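Local coordinates for protein erythrocyte binding antigen 140 (Plasmodium falciparum, PDB 4GF2) that probably binds a receptor on the host red cell surface during invasion, through a region built of two Duffy-binding-like domains, at residues E30-C35 / T237-K242; I24-S29 / D105-G110; W482-G487 / E569-C574. The protein carries 3 engineered substitutions. One frame throughout, in Å; residues are numbered along the deposited sequence.

Interaction 1. Residues E30-C35 / T237-K242; sequences EKITVC and TNLYKK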
ATOM      1  N   GLU A  30      -3.405   4.565  35.502  1.00 88.74           N
ATOM      2  CA  GLU A  30      -2.765   3.283  35.778  1.00 97.72           C
ATOM      3  C   GLU A  30      -2.088   2.702  34.539  1.00 91.00           C
ATOM      4  O   GLU A  30      -1.809   1.505  34.484  1.00 90.43           O
ATOM      5  CB  GLU A  30      -3.791   2.282  36.312  1.00102.10           C
ATOM      6  CG  GLU A  30      -4.585   2.786  37.502  1.00108.58           C
ATOM      7  CD  GLU A  30      -5.634   1.790  37.960  1.00110.65           C
ATOM      8  OE1 GLU A  30      -5.402   0.572  37.814  1.00112.26           O
ATOM      9  OE2 GLU A  30      -6.692   2.228  38.461  1.00109.40           O
ATOM     10  N   LYS A  31      -1.823   3.549  33.548  1.00 86.46           N
ATOM     11  CA  LYS A  31      -1.189   3.111  32.307  1.00 89.40           C
ATOM     12  C   LYS A  31      -2.073   2.120  31.552  1.00 91.22           C
ATOM     13  O   LYS A  31      -1.611   1.434  30.639  1.00 96.00           O
ATOM     14  CB  LYS A  31       0.174   2.475  32.597  1.00 94.33           C
ATOM     15  CG  LYS A  31       1.137   3.387  33.337  1.00 98.64           C
ATOM     16  CD  LYS A  31       2.348   2.616  33.839  1.00105.65           C
ATOM     17  CE  LYS A  31       3.292   3.507  34.628  1.00110.40           C
ATOM     18  NZ  LYS A  31       4.392   2.726  35.260  1.00117.49           N
ATOM     19  N   ILE A  32      -3.343   2.050  31.935  1.00 79.55           N
ATOM     20  CA  ILE A  32      -4.293   1.150  31.293  1.00 76.81           C
ATOM     21  C   ILE A  32      -5.007   1.864  30.152  1.00 73.04           C
ATOM     22  O   ILE A  32      -5.525   2.967  30.330  1.00 69.39           O
ATOM     23  CB  ILE A  32      -5.353   0.648  32.295  1.00 75.38           C
ATOM     24  CG1 ILE A  32      -4.691  -0.144  33.425  1.00 83.84           C
ATOM     25  CG2 ILE A  32      -6.402  -0.206  31.592  1.00 71.06           C
ATOM     26  CD1 ILE A  32      -4.008  -1.414  32.968  1.00 89.90           C
ATOM     27  N   THR A  33      -5.031   1.236  28.980  1.00 73.11           N
ATOM     28  CA  THR A  33      -5.762   1.779  27.839  1.00 69.38           C
ATOM     29  C   THR A  33      -7.255   1.473  27.951  1.00 64.24           C
ATOM     30  O   THR A  33      -7.646   0.357  28.294  1.00 64.27           O
ATOM     31  CB  THR A  33      -5.236   1.210  26.505  1.00 71.12           C
ATOM     32  OG1 THR A  33      -3.907   1.683  26.267  1.00 75.40           O
ATOM     33  CG2 THR A  33      -6.124   1.638  25.345  1.00 67.39           C
ATOM     34  N   VAL A  34      -8.079   2.478  27.668  1.00 60.26           N
ATOM     35  CA  VAL A  34      -9.525   2.302  27.588  1.00 56.50           C
ATOM     36  C   VAL A  34     -10.073   3.036  26.369  1.00 54.15           C
ATOM     37  O   VAL A  34      -9.484   4.012  25.909  1.00 54.61           O
ATOM     38  CB  VAL A  34     -10.248   2.833  28.847  1.00 55.18           C
ATOM     39  CG1 VAL A  34      -9.926   1.973  30.057  1.00 58.35           C
ATOM     40  CG2 VAL A  34      -9.884   4.291  29.104  1.00 55.86           C
ATOM     41  N   CYS A  35     -11.204   2.556  25.854  1.00 52.04           N
ATOM     42  CA  CYS A  35     -11.871   3.183  24.721  1.00 52.05           C
ATOM     43  C   CYS A  35     -13.240   3.690  25.144  1.00 48.22           C
ATOM     44  O   CYS A  35     -14.129   2.906  25.476  1.00 45.90           O
ATOM     45  CB  CYS A  35     -12.028   2.191  23.568  1.00 54.99           C
ATOM     46  SG  CYS A  35     -10.470   1.656  22.831  1.00 85.16           S
ATOM     47  N   THR A 237     -12.200  -5.886  24.629  1.00 64.95           N
ATOM     48  CA  THR A 237     -12.344  -7.312  24.884  1.00 69.07           C
ATOM     49  C   THR A 237     -11.402  -7.760  25.997  1.00 71.53           C
ATOM     50  O   THR A 237     -11.728  -8.660  26.773  1.00 76.03           O
ATOM     51  CB  THR A 237     -12.088  -8.144  23.610  1.00 71.47           C
ATOM     52  OG1 THR A 237     -12.989  -9.256  23.575  1.00 75.05           O
ATOM     53  CG2 THR A 237     -10.654  -8.652  23.557  1.00 72.39           C
ATOM     54  N   ASN A 238     -10.233  -7.131  26.075  1.00 68.61           N
ATOM     55  CA  ASN A 238      -9.285  -7.430  27.141  1.00 69.21           C
ATOM     56  C   ASN A 238      -9.789  -6.873  28.464  1.00 64.72           C
ATOM     57  O   ASN A 238      -9.646  -7.508  29.508  1.00 67.47           O
ATOM     58  CB  ASN A 238      -7.907  -6.853  26.819  1.00 73.45           C
ATOM     59  CG  ASN A 238      -7.300  -7.457  25.568  1.00 79.01           C
ATOM     60  OD1 ASN A 238      -7.697  -8.538  25.131  1.00 82.25           O
ATOM     61  ND2 ASN A 238      -6.328  -6.763  24.987  1.00 81.03           N
ATOM     62  N   LEU A 239     -10.388  -5.687  28.414  1.00 59.10           N
ATOM     63  CA  LEU A 239     -10.952  -5.068  29.607  1.00 56.73           C
ATOM     64  C   LEU A 239     -12.083  -5.916  30.181  1.00 55.70           C
ATOM     65  O   LEU A 239     -12.305  -5.933  31.392  1.00 55.63           O
ATOM     66  CB  LEU A 239     -11.452  -3.657  29.291  1.00 53.48           C
ATOM     67  CG  LEU A 239     -10.349  -2.626  29.047  1.00 53.64           C
ATOM     68  CD1 LEU A 239     -10.940  -1.325  28.553  1.00 50.59           C
ATOM     69  CD2 LEU A 239      -9.536  -2.391  30.313  1.00 55.15           C
ATOM     70  N   TYR A 240     -12.797  -6.624  29.312  1.00 55.51           N
ATOM     71  CA  TYR A 240     -13.847  -7.521  29.769  1.00 57.21           C
ATOM     72  C   TYR A 240     -13.244  -8.635  30.613  1.00 63.15           C
ATOM     73  O   TYR A 240     -13.600  -8.804  31.778  1.00 63.52           O
ATOM     74  CB  TYR A 240     -14.616  -8.112  28.589  1.00 56.49           C
ATOM     75  CG  TYR A 240     -15.765  -8.992  29.018  1.00 56.64           C
ATOM     76  CD1 TYR A 240     -16.944  -8.440  29.497  1.00 52.85           C
ATOM     77  CD2 TYR A 240     -15.668 -10.374  28.951  1.00 60.50           C
ATOM     78  CE1 TYR A 240     -17.997  -9.240  29.895  1.00 53.42           C
ATOM     79  CE2 TYR A 240     -16.718 -11.182  29.346  1.00 60.92           C
ATOM     80  CZ  TYR A 240     -17.878 -10.610  29.816  1.00 58.01           C
ATOM     81  OH  TYR A 240     -18.922 -11.411  30.207  1.00 60.04           O
ATOM     82  N   LYS A 241     -12.323  -9.387  30.020  1.00 68.36           N
ATOM     83  CA  LYS A 241     -11.655 -10.477  30.719  1.00 75.61           C
ATOM     84  C   LYS A 241     -11.061  -9.986  32.034  1.00 77.17           C
ATOM     85  O   LYS A 241     -11.238 -10.613  33.078  1.00 79.48           O
ATOM     86  CB  LYS A 241     -10.554 -11.074  29.839  1.00 81.63           C
ATOM     87  CG  LYS A 241     -11.073 -11.854  28.640  1.00 85.04           C
ATOM     88  CD  LYS A 241      -9.962 -12.149  27.643  1.00 91.64           C
ATOM     89  CE  LYS A 241     -10.472 -12.964  26.465  1.00 95.99           C
ATOM     90  NZ  LYS A 241      -9.486 -13.024  25.349  1.00 99.61           N
ATOM     91  N   LYS A 242     -10.369  -8.854  31.977  1.00 76.04           N
ATOM     92  CA  LYS A 242      -9.698  -8.302  33.147  1.00 77.60           C
ATOM     93  C   LYS A 242     -10.677  -7.992  34.275  1.00 71.92           C
ATOM     94  O   LYS A 242     -10.340  -8.116  35.449  1.00 72.02           O
ATOM     95  CB  LYS A 242      -8.930  -7.034  32.768  1.00 80.78           C
ATOM     96  CG  LYS A 242      -8.348  -6.300  33.959  1.00 86.98           C
ATOM     97  CD  LYS A 242      -7.424  -5.176  33.535  1.00 92.08           C
ATOM     98  CE  LYS A 242      -6.820  -4.486  34.748  1.00 98.53           C
ATOM     99  NZ  LYS A 242      -5.826  -3.447  34.369  1.00102.42           N
TER
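Leu239 and Lys242, one helical turn apart on helix 213-242, carry the helix side of this contact with residues Ile32 to Val34. Leu239 is the buried centre. Its two methyls divide the work. CD1 of Leu239 lies 3.8 Å from CG1 of Val34, and the two side chains cross at about a right angle. CD2 of Leu239 lies 4.0 Å from CG2 of Ile32, and here the side chains slide past each other in opposite directions. The backbone O of Thr33 sits 3.7 Å from CD1 of Leu239. Leu239 also packs on Ile176 of helix 175-202 and on Met106, which Val34 touches too.

Lys242, itself exposed, is the last residue of the helix. Its CG is anti to the backbone N (chi1 173°), and the chain runs straight out from there to Ile32. The two side chains meet tip to tip. NZ of Lys242 is placed 3.1 Å from CD1 of Ile32, shorter than an amine and a methyl normally pack, so the exact spacing is doubtful. The carboxylate of Glu30 is near but not in contact, with OE1 of Glu30 5.3 Å from NZ of Lys242, and may weakly attract the amine. The arrangement is apolar packing of a two-stranded antiparallel hairpin, 23-27 with 33-37, on a long helix of the first Duffy-binding-like domain, a mainly helical fold.

Interaction 2. Residues I24-S29 / D105-G110; sequences ICRENS and DMDFGG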
ATOM      1  N   ILE A  24     -12.814   6.949  21.364  1.00 47.46           N
ATOM      2  CA  ILE A  24     -11.499   7.515  21.613  1.00 53.40           C
ATOM      3  C   ILE A  24     -10.755   6.696  22.656  1.00 54.91           C
ATOM      4  O   ILE A  24     -11.226   6.513  23.780  1.00 53.11           O
ATOM      5  CB  ILE A  24     -11.605   8.978  22.071  1.00 57.10           C
ATOM      6  CG1 ILE A  24     -12.331   9.804  21.006  1.00 64.48           C
ATOM      7  CG2 ILE A  24     -10.225   9.562  22.315  1.00 57.46           C
ATOM      8  CD1 ILE A  24     -13.445  10.664  21.560  1.00 67.27           C
ATOM      9  N   CYS A  25      -9.588   6.199  22.269  1.00 58.63           N
ATOM     10  CA  CYS A  25      -8.778   5.381  23.157  1.00 59.60           C
ATOM     11  C   CYS A  25      -7.638   6.194  23.755  1.00 61.22           C
ATOM     12  O   CYS A  25      -6.923   6.894  23.043  1.00 62.61           O
ATOM     13  CB  CYS A  25      -8.235   4.168  22.403  1.00 61.77           C
ATOM     14  SG  CYS A  25      -9.540   3.099  21.744  1.00 72.41           S
ATOM     15  N   ARG A  26      -7.499   6.105  25.074  1.00 61.68           N
ATOM     16  CA  ARG A  26      -6.418   6.760  25.798  1.00 66.53           C
ATOM     17  C   ARG A  26      -5.972   5.845  26.930  1.00 66.69           C
ATOM     18  O   ARG A  26      -6.685   4.910  27.291  1.00 64.56           O
ATOM     19  CB  ARG A  26      -6.890   8.089  26.386  1.00 70.02           C
ATOM     20  CG  ARG A  26      -7.534   9.037  25.388  1.00 75.81           C
ATOM     21  CD  ARG A  26      -7.984  10.324  26.071  1.00 84.02           C
ATOM     22  NE  ARG A  26      -9.040  10.090  27.058  1.00 89.62           N
ATOM     23  CZ  ARG A  26     -10.346  10.205  26.821  1.00 92.89           C
ATOM     24  NH1 ARG A  26     -10.795  10.557  25.621  1.00 93.37           N
ATOM     25  NH2 ARG A  26     -11.215   9.967  27.795  1.00 93.96           N
ATOM     26  N   GLU A  27      -4.798   6.109  27.491  1.00 70.55           N
ATOM     27  CA  GLU A  27      -4.365   5.383  28.679  1.00 73.38           C
ATOM     28  C   GLU A  27      -4.660   6.226  29.916  1.00 71.44           C
ATOM     29  O   GLU A  27      -4.375   7.423  29.942  1.00 70.98           O
ATOM     30  CB  GLU A  27      -2.878   5.016  28.603  1.00 84.26           C
ATOM     31  CG  GLU A  27      -1.923   6.189  28.726  1.00 91.02           C
ATOM     32  CD  GLU A  27      -0.470   5.753  28.841  1.00101.37           C
ATOM     33  OE1 GLU A  27      -0.172   4.571  28.561  1.00104.09           O
ATOM     34  OE2 GLU A  27       0.374   6.592  29.219  1.00105.98           O
ATOM     35  N   ASN A  28      -5.250   5.599  30.930  1.00 70.89           N
ATOM     36  CA  ASN A  28      -5.564   6.287  32.177  1.00 71.67           C
ATOM     37  C   ASN A  28      -4.363   6.321  33.123  1.00 77.76           C
ATOM     38  O   ASN A  28      -3.260   5.919  32.752  1.00 79.96           O
ATOM     39  CB  ASN A  28      -6.771   5.637  32.859  1.00 69.06           C
ATOM     40  CG  ASN A  28      -6.502   4.211  33.299  1.00 70.38           C
ATOM     41  OD1 ASN A  28      -5.365   3.834  33.595  1.00 73.80           O
ATOM     42  ND2 ASN A  28      -7.558   3.406  33.350  1.00 68.24           N
ATOM     43  N   SER A  29      -4.584   6.801  34.344  1.00 81.12           N
ATOM     44  CA  SER A  29      -3.499   6.990  35.305  1.00 89.03           C
ATOM     45  C   SER A  29      -2.725   5.703  35.576  1.00 90.60           C
ATOM     46  O   SER A  29      -1.527   5.742  35.840  1.00 91.53           O
ATOM     47  CB  SER A  29      -4.046   7.550  36.622  1.00 93.33           C
ATOM     48  OG  SER A  29      -5.020   6.684  37.178  1.00 94.27           O
ATOM     49  N   ASP A 105     -16.939   3.322  36.084  1.00 58.71           N
ATOM     50  CA  ASP A 105     -16.740   4.145  34.900  1.00 55.14           C
ATOM     51  C   ASP A 105     -15.296   4.084  34.413  1.00 54.21           C
ATOM     52  O   ASP A 105     -14.362   4.318  35.180  1.00 57.29           O
ATOM     53  CB  ASP A 105     -17.115   5.591  35.213  1.00 55.44           C
ATOM     54  CG  ASP A 105     -17.277   6.433  33.966  1.00 54.60           C
ATOM     55  OD1 ASP A 105     -16.938   5.940  32.868  1.00 56.98           O
ATOM     56  OD2 ASP A 105     -17.740   7.588  34.085  1.00 52.43           O
ATOM     57  N   MET A 106     -15.119   3.769  33.135  1.00 50.76           N
ATOM     58  CA  MET A 106     -13.793   3.739  32.524  1.00 53.03           C
ATOM     59  C   MET A 106     -13.397   5.119  31.996  1.00 52.35           C
ATOM     60  O   MET A 106     -12.213   5.408  31.820  1.00 54.37           O
ATOM     61  CB  MET A 106     -13.759   2.716  31.388  1.00 54.59           C
ATOM     62  CG  MET A 106     -13.809   1.273  31.861  1.00 56.83           C
ATOM     63  SD  MET A 106     -14.202   0.112  30.538  1.00 54.06           S
ATOM     64  CE  MET A 106     -15.948   0.434  30.314  1.00 51.82           C
ATOM     65  N   ASP A 107     -14.396   5.963  31.747  1.00 52.09           N
ATOM     66  CA  ASP A 107     -14.169   7.331  31.284  1.00 54.57           C
ATOM     67  C   ASP A 107     -13.565   8.171  32.409  1.00 62.23           C
ATOM     68  O   ASP A 107     -13.934   8.019  33.571  1.00 66.00           O
ATOM     69  CB  ASP A 107     -15.493   7.934  30.802  1.00 49.31           C
ATOM     70  CG  ASP A 107     -15.363   9.383  30.368  1.00 47.69           C
ATOM     71  OD1 ASP A 107     -14.288   9.781  29.868  1.00 49.06           O
ATOM     72  OD2 ASP A 107     -16.358  10.124  30.525  1.00 44.86           O
ATOM     73  N   PHE A 108     -12.631   9.053  32.061  1.00 63.74           N
ATOM     74  CA  PHE A 108     -11.892   9.813  33.065  1.00 63.58           C
ATOM     75  C   PHE A 108     -11.462  11.183  32.547  1.00 66.30           C
ATOM     76  O   PHE A 108     -11.679  11.520  31.384  1.00 67.31           O
ATOM     77  CB  PHE A 108     -10.650   9.031  33.485  1.00 63.54           C
ATOM     78  CG  PHE A 108      -9.570   9.015  32.440  1.00 63.63           C
ATOM     79  CD1 PHE A 108      -9.621   8.123  31.382  1.00 65.66           C
ATOM     80  CD2 PHE A 108      -8.506   9.899  32.513  1.00 65.74           C
ATOM     81  CE1 PHE A 108      -8.628   8.108  30.419  1.00 69.74           C
ATOM     82  CE2 PHE A 108      -7.510   9.890  31.554  1.00 70.42           C
ATOM     83  CZ  PHE A 108      -7.571   8.994  30.506  1.00 71.39           C
ATOM     84  N   GLY A 109     -10.835  11.964  33.422  1.00 66.33           N
ATOM     85  CA  GLY A 109     -10.360  13.290  33.071  1.00 66.19           C
ATOM     86  C   GLY A 109     -11.478  14.281  32.810  1.00 60.73           C
ATOM     87  O   GLY A 109     -12.656  13.928  32.838  1.00 57.03           O
ATOM     88  N   GLY A 110     -11.099  15.530  32.558  1.00 61.35           N
ATOM     89  CA  GLY A 110     -12.051  16.571  32.214  1.00 59.43           C
ATOM     90  C   GLY A 110     -13.187  16.695  33.206  1.00 54.09           C
ATOM     91  O   GLY A 110     -13.025  16.411  34.392  1.00 55.33           O
TER
HETATM   92  O   HOH W   1     -10.177   4.530  33.953  1.00 53.34           O
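The Phe108 ring lies against the turn of the hairpin, with Asn28 over one face and the Arg26 guanidinium running past it obliquely. CB of Asn28 stands 4.1 Å from the Phe108 ring centroid and 15° off the ring normal, a CH-pi contact. CA of Asn28 lies over a face too, 3.8 Å from CZ of Phe108. The ring gets there because CG of Phe108 stands between its backbone N and carbonyl carbon (chi1 73°), turned toward the strand. CZ of Phe108 also approaches O of Glu27 at 3.6 Å.

The guanidinium plane of Arg26 is tilted 61° from the ring, and CZ of Phe108 meets it at the edge, 3.9 Å from NE of Arg26. OD1 of Asp107 comes to that edge as well, 3.7 Å from NH2 of Arg26. This long salt bridge has its two planes steeply inclined. The other oxygen of Asp107, OD2, is held more firmly, by Lys40 and Thr112.

OD1 of Asn28 accepts from the backbone N of Glu30 and Ile32 within the hairpin turn. ND2 of Asn28 gives a hydrogen bond to a water 2.9 Å away, which donates to O of Met106. Before Phe108, Asp105 OD1 accepts from the N of Asp107 at 2.8 Å. That bond closes an Asx turn in the loop that leads into helix 110-127 and packs on the hairpin of the first Duffy-binding-like domain.

Interaction 3. Residues W482-G487 / E569-C574; sequences WFKEWG and EKSKEC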
ATOM      1  N   TRP A 482      25.543  -1.847 -20.045  1.00 49.65           N
ATOM      2  CA  TRP A 482      25.026  -1.728 -21.400  1.00 46.86           C
ATOM      3  C   TRP A 482      26.097  -2.059 -22.422  1.00 48.33           C
ATOM      4  O   TRP A 482      25.834  -2.753 -23.401  1.00 48.03           O
ATOM      5  CB  TRP A 482      24.488  -0.317 -21.646  1.00 43.68           C
ATOM      6  CG  TRP A 482      23.234  -0.040 -20.902  1.00 42.72           C
ATOM      7  CD1 TRP A 482      22.537  -0.915 -20.115  1.00 43.13           C
ATOM      8  CD2 TRP A 482      22.509   1.194 -20.872  1.00 42.02           C
ATOM      9  NE1 TRP A 482      21.425  -0.298 -19.596  1.00 42.39           N
ATOM     10  CE2 TRP A 482      21.386   0.995 -20.046  1.00 41.47           C
ATOM     11  CE3 TRP A 482      22.702   2.445 -21.463  1.00 43.06           C
ATOM     12  CZ2 TRP A 482      20.464   2.003 -19.794  1.00 41.39           C
ATOM     13  CZ3 TRP A 482      21.784   3.443 -21.211  1.00 43.22           C
ATOM     14  CH2 TRP A 482      20.678   3.217 -20.385  1.00 42.33           C
ATOM     15  N   PHE A 483      27.302  -1.553 -22.188  1.00 50.54           N
ATOM     16  CA  PHE A 483      28.427  -1.788 -23.084  1.00 54.73           C
ATOM     17  C   PHE A 483      28.604  -3.286 -23.324  1.00 56.61           C
ATOM     18  O   PHE A 483      28.724  -3.734 -24.466  1.00 58.04           O
ATOM     19  CB  PHE A 483      29.707  -1.201 -22.483  1.00 58.15           C
ATOM     20  CG  PHE A 483      30.877  -1.172 -23.433  1.00 61.38           C
ATOM     21  CD1 PHE A 483      30.703  -1.379 -24.792  1.00 60.47           C
ATOM     22  CD2 PHE A 483      32.156  -0.941 -22.958  1.00 65.35           C
ATOM     23  CE1 PHE A 483      31.783  -1.350 -25.656  1.00 62.99           C
ATOM     24  CE2 PHE A 483      33.238  -0.913 -23.818  1.00 67.91           C
ATOM     25  CZ  PHE A 483      33.051  -1.118 -25.168  1.00 66.91           C
ATOM     26  N   LYS A 484      28.616  -4.058 -22.242  1.00 56.58           N
ATOM     27  CA  LYS A 484      28.728  -5.509 -22.337  1.00 57.95           C
ATOM     28  C   LYS A 484      27.521  -6.106 -23.057  1.00 57.83           C
ATOM     29  O   LYS A 484      27.665  -7.017 -23.870  1.00 62.41           O
ATOM     30  CB  LYS A 484      28.871  -6.132 -20.947  1.00 59.89           C
ATOM     31  CG  LYS A 484      28.013  -7.368 -20.744  1.00 64.36           C
ATOM     32  CD  LYS A 484      28.353  -8.091 -19.450  1.00 73.37           C
ATOM     33  CE  LYS A 484      27.149  -8.843 -18.907  1.00 78.69           C
ATOM     34  NZ  LYS A 484      26.520  -9.730 -19.926  1.00 82.13           N
ATOM     35  N   GLU A 485      26.331  -5.595 -22.751  1.00 54.09           N
ATOM     36  CA  GLU A 485      25.112  -6.056 -23.405  1.00 51.93           C
ATOM     37  C   GLU A 485      25.231  -5.847 -24.911  1.00 50.97           C
ATOM     38  O   GLU A 485      24.789  -6.679 -25.704  1.00 50.05           O
ATOM     39  CB  GLU A 485      23.888  -5.308 -22.861  1.00 49.42           C
ATOM     40  CG  GLU A 485      22.545  -5.850 -23.351  1.00 49.57           C
ATOM     41  CD  GLU A 485      21.354  -5.057 -22.823  1.00 48.03           C
ATOM     42  OE1 GLU A 485      21.553  -4.165 -21.969  1.00 49.25           O
ATOM     43  OE2 GLU A 485      20.213  -5.328 -23.261  1.00 47.05           O
ATOM     44  N   TRP A 486      25.833  -4.726 -25.296  1.00 51.76           N
ATOM     45  CA  TRP A 486      26.034  -4.412 -26.702  1.00 51.06           C
ATOM     46  C   TRP A 486      26.995  -5.414 -27.332  1.00 53.12           C
ATOM     47  O   TRP A 486      26.765  -5.896 -28.441  1.00 54.27           O
ATOM     48  CB  TRP A 486      26.576  -2.990 -26.855  1.00 49.37           C
ATOM     49  CG  TRP A 486      26.902  -2.622 -28.265  1.00 50.26           C
ATOM     50  CD1 TRP A 486      26.115  -1.925 -29.131  1.00 48.95           C
ATOM     51  CD2 TRP A 486      28.108  -2.929 -28.974  1.00 54.69           C
ATOM     52  NE1 TRP A 486      26.755  -1.779 -30.337  1.00 51.46           N
ATOM     53  CE2 TRP A 486      27.981  -2.388 -30.267  1.00 54.74           C
ATOM     54  CE3 TRP A 486      29.282  -3.612 -28.644  1.00 58.00           C
ATOM     55  CZ2 TRP A 486      28.978  -2.509 -31.228  1.00 56.75           C
ATOM     56  CZ3 TRP A 486      30.273  -3.731 -29.599  1.00 59.80           C
ATOM     57  CH2 TRP A 486      30.115  -3.183 -30.875  1.00 58.85           C
ATOM     58  N   GLY A 487      28.070  -5.725 -26.614  1.00 54.26           N
ATOM     59  CA  GLY A 487      29.044  -6.696 -27.076  1.00 56.49           C
ATOM     60  C   GLY A 487      28.399  -8.029 -27.409  1.00 56.59           C
ATOM     61  O   GLY A 487      28.510  -8.515 -28.537  1.00 57.58           O
ATOM     62  N   GLU A 569      36.074 -10.196 -22.198  1.00 91.09           N
ATOM     63  CA  GLU A 569      35.944 -10.869 -20.910  1.00 95.87           C
ATOM     64  C   GLU A 569      34.491 -10.955 -20.447  1.00 94.24           C
ATOM     65  O   GLU A 569      33.956 -12.048 -20.255  1.00 93.51           O
ATOM     66  CB  GLU A 569      36.780 -10.154 -19.848  1.00100.22           C
ATOM     67  CG  GLU A 569      38.280 -10.302 -20.044  1.00107.59           C
ATOM     68  CD  GLU A 569      39.076  -9.752 -18.878  1.00111.93           C
ATOM     69  OE1 GLU A 569      38.480  -9.061 -18.024  1.00112.79           O
ATOM     70  OE2 GLU A 569      40.297 -10.013 -18.811  1.00114.81           O
ATOM     71  N   LYS A 570      33.859  -9.798 -20.270  1.00 94.82           N
ATOM     72  CA  LYS A 570      32.494  -9.733 -19.752  1.00 96.07           C
ATOM     73  C   LYS A 570      31.460 -10.279 -20.737  1.00 93.21           C
ATOM     74  O   LYS A 570      30.428 -10.811 -20.330  1.00 92.07           O
ATOM     75  CB  LYS A 570      32.140  -8.293 -19.379  1.00 98.85           C
ATOM     76  CG  LYS A 570      32.877  -7.767 -18.157  1.00105.58           C
ATOM     77  CD  LYS A 570      32.372  -8.419 -16.877  1.00110.35           C
ATOM     78  CE  LYS A 570      33.017  -7.802 -15.646  1.00114.69           C
ATOM     79  NZ  LYS A 570      32.429  -8.326 -14.383  1.00116.62           N
ATOM     80  N   SER A 571      31.738 -10.143 -22.030  1.00 92.60           N
ATOM     81  CA  SER A 571      30.819 -10.609 -23.064  1.00 91.92           C
ATOM     82  C   SER A 571      31.139 -12.041 -23.490  1.00 93.86           C
ATOM     83  O   SER A 571      31.986 -12.262 -24.355  1.00 95.02           O
ATOM     84  CB  SER A 571      30.873  -9.684 -24.282  1.00 92.33           C
ATOM     85  OG  SER A 571      30.464  -8.370 -23.949  1.00 90.52           O
ATOM     86  N   LYS A 572      30.454 -13.006 -22.882  1.00 94.35           N
ATOM     87  CA  LYS A 572      30.628 -14.414 -23.226  1.00 97.41           C
ATOM     88  C   LYS A 572      30.562 -14.630 -24.732  1.00 89.05           C
ATOM     89  O   LYS A 572      31.406 -15.313 -25.310  1.00 84.82           O
ATOM     90  CB  LYS A 572      29.541 -15.265 -22.566  1.00106.25           C
ATOM     91  CG  LYS A 572      29.887 -15.803 -21.188  1.00115.39           C
ATOM     92  CD  LYS A 572      28.888 -16.876 -20.779  1.00121.09           C
ATOM     93  CE  LYS A 572      28.832 -17.068 -19.273  1.00124.28           C
ATOM     94  NZ  LYS A 572      27.748 -18.015 -18.887  1.00126.31           N
ATOM     95  N   GLU A 573      29.548 -14.042 -25.357  1.00 88.42           N
ATOM     96  CA  GLU A 573      29.285 -14.244 -26.779  1.00 92.99           C
ATOM     97  C   GLU A 573      30.479 -13.863 -27.652  1.00 93.34           C
ATOM     98  O   GLU A 573      30.570 -14.287 -28.804  1.00 93.98           O
ATOM     99  CB  GLU A 573      28.072 -13.417 -27.202  1.00 95.63           C
ATOM    100  CG  GLU A 573      27.324 -13.973 -28.395  1.00103.41           C
ATOM    101  CD  GLU A 573      26.458 -15.165 -28.036  1.00111.68           C
ATOM    102  OE1 GLU A 573      26.557 -15.650 -26.889  1.00114.26           O
ATOM    103  OE2 GLU A 573      25.675 -15.613 -28.900  1.00115.48           O
ATOM    104  N   CYS A 574      31.384 -13.054 -27.107  1.00 93.90           N
ATOM    105  CA  CYS A 574      32.564 -12.612 -27.845  1.00 97.33           C
ATOM    106  C   CYS A 574      33.813 -13.400 -27.450  1.00104.84           C
ATOM    107  O   CYS A 574      34.925 -13.050 -27.846  1.00108.24           O
ATOM    108  CB  CYS A 574      32.807 -11.124 -27.595  1.00 94.11           C
ATOM    109  SG  CYS A 574      31.345 -10.088 -27.794  1.00 84.49           S
TER
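The side chain of Lys484 reaches across the end of helix 563-570. CB of Lys484 starts 4.1 Å from OG of Ser571, and CG is about as close to the same hydroxyl. The first torsion is unusual, 136°, away from the common staggered values. It carries the chain across Lys570. CD of Lys484 makes the tightest approach of this side chain, 3.5 Å from the carbonyl O of Lys570, and it also packs on CB of that residue. The two lysine side chains cross at about a right angle. CE and NZ of Lys484 stay near O of Lys570, each 4.1 Å away, so the amine is not bonded to it. The chain bends at its last torsion, and NZ forms a weak, long ion pair with Asp488. The amine of Lys570 goes its own way, to a salt bridge with Glu557.

Ser571 is the first residue after helix 563-570 to leave helical backbone angles. OG of Ser571 donates to O of Lys484 at 3.1 Å, in the carbonyl plane and on a lone pair, with a C=O...donor angle of 116°. The backbones come nearest here, with CA of Lys484 5.6 Å from CA of Ser571. The contact joins this helix end to helix 478-508, one of the long helices of the second Duffy-binding-like domain, a disulfide-rich fold. Cys574 pairs with Cys491 of that helix, so a covalent link lies beside the hydrogen bond.

Gly487 makes room for two side-chain atoms of the other segment. CA of Gly487 comes within 3.8 Å of OG of Ser571. O of Gly487 lies 3.3 Å from SG of Cys574. A 3-10 turn follows Ser571, with N of Cys574 bonded to O of Ser571.

Interactions 1 and 2 share one small hairpin in the first Duffy-binding-like domain. Their centres are 10 Å apart. Strands 23-27 and 33-37 are joined by the Cys25-Cys35 disulfide and by a probable hydrogen bond from Val34 N to Arg26 O. Interaction 1 sets the hairpin on a helix through partly buried apolar groups. Interaction 2 is a surface contact with a loop, and mixes an aromatic ring, charge and water. Interaction 3 belongs to the second such domain, with its centre 66 Å from that of interaction 1, across the centre of the chain. It is buried, joins two helical parts, and relies on a hydroxyl-to-backbone bond next to a disulfide.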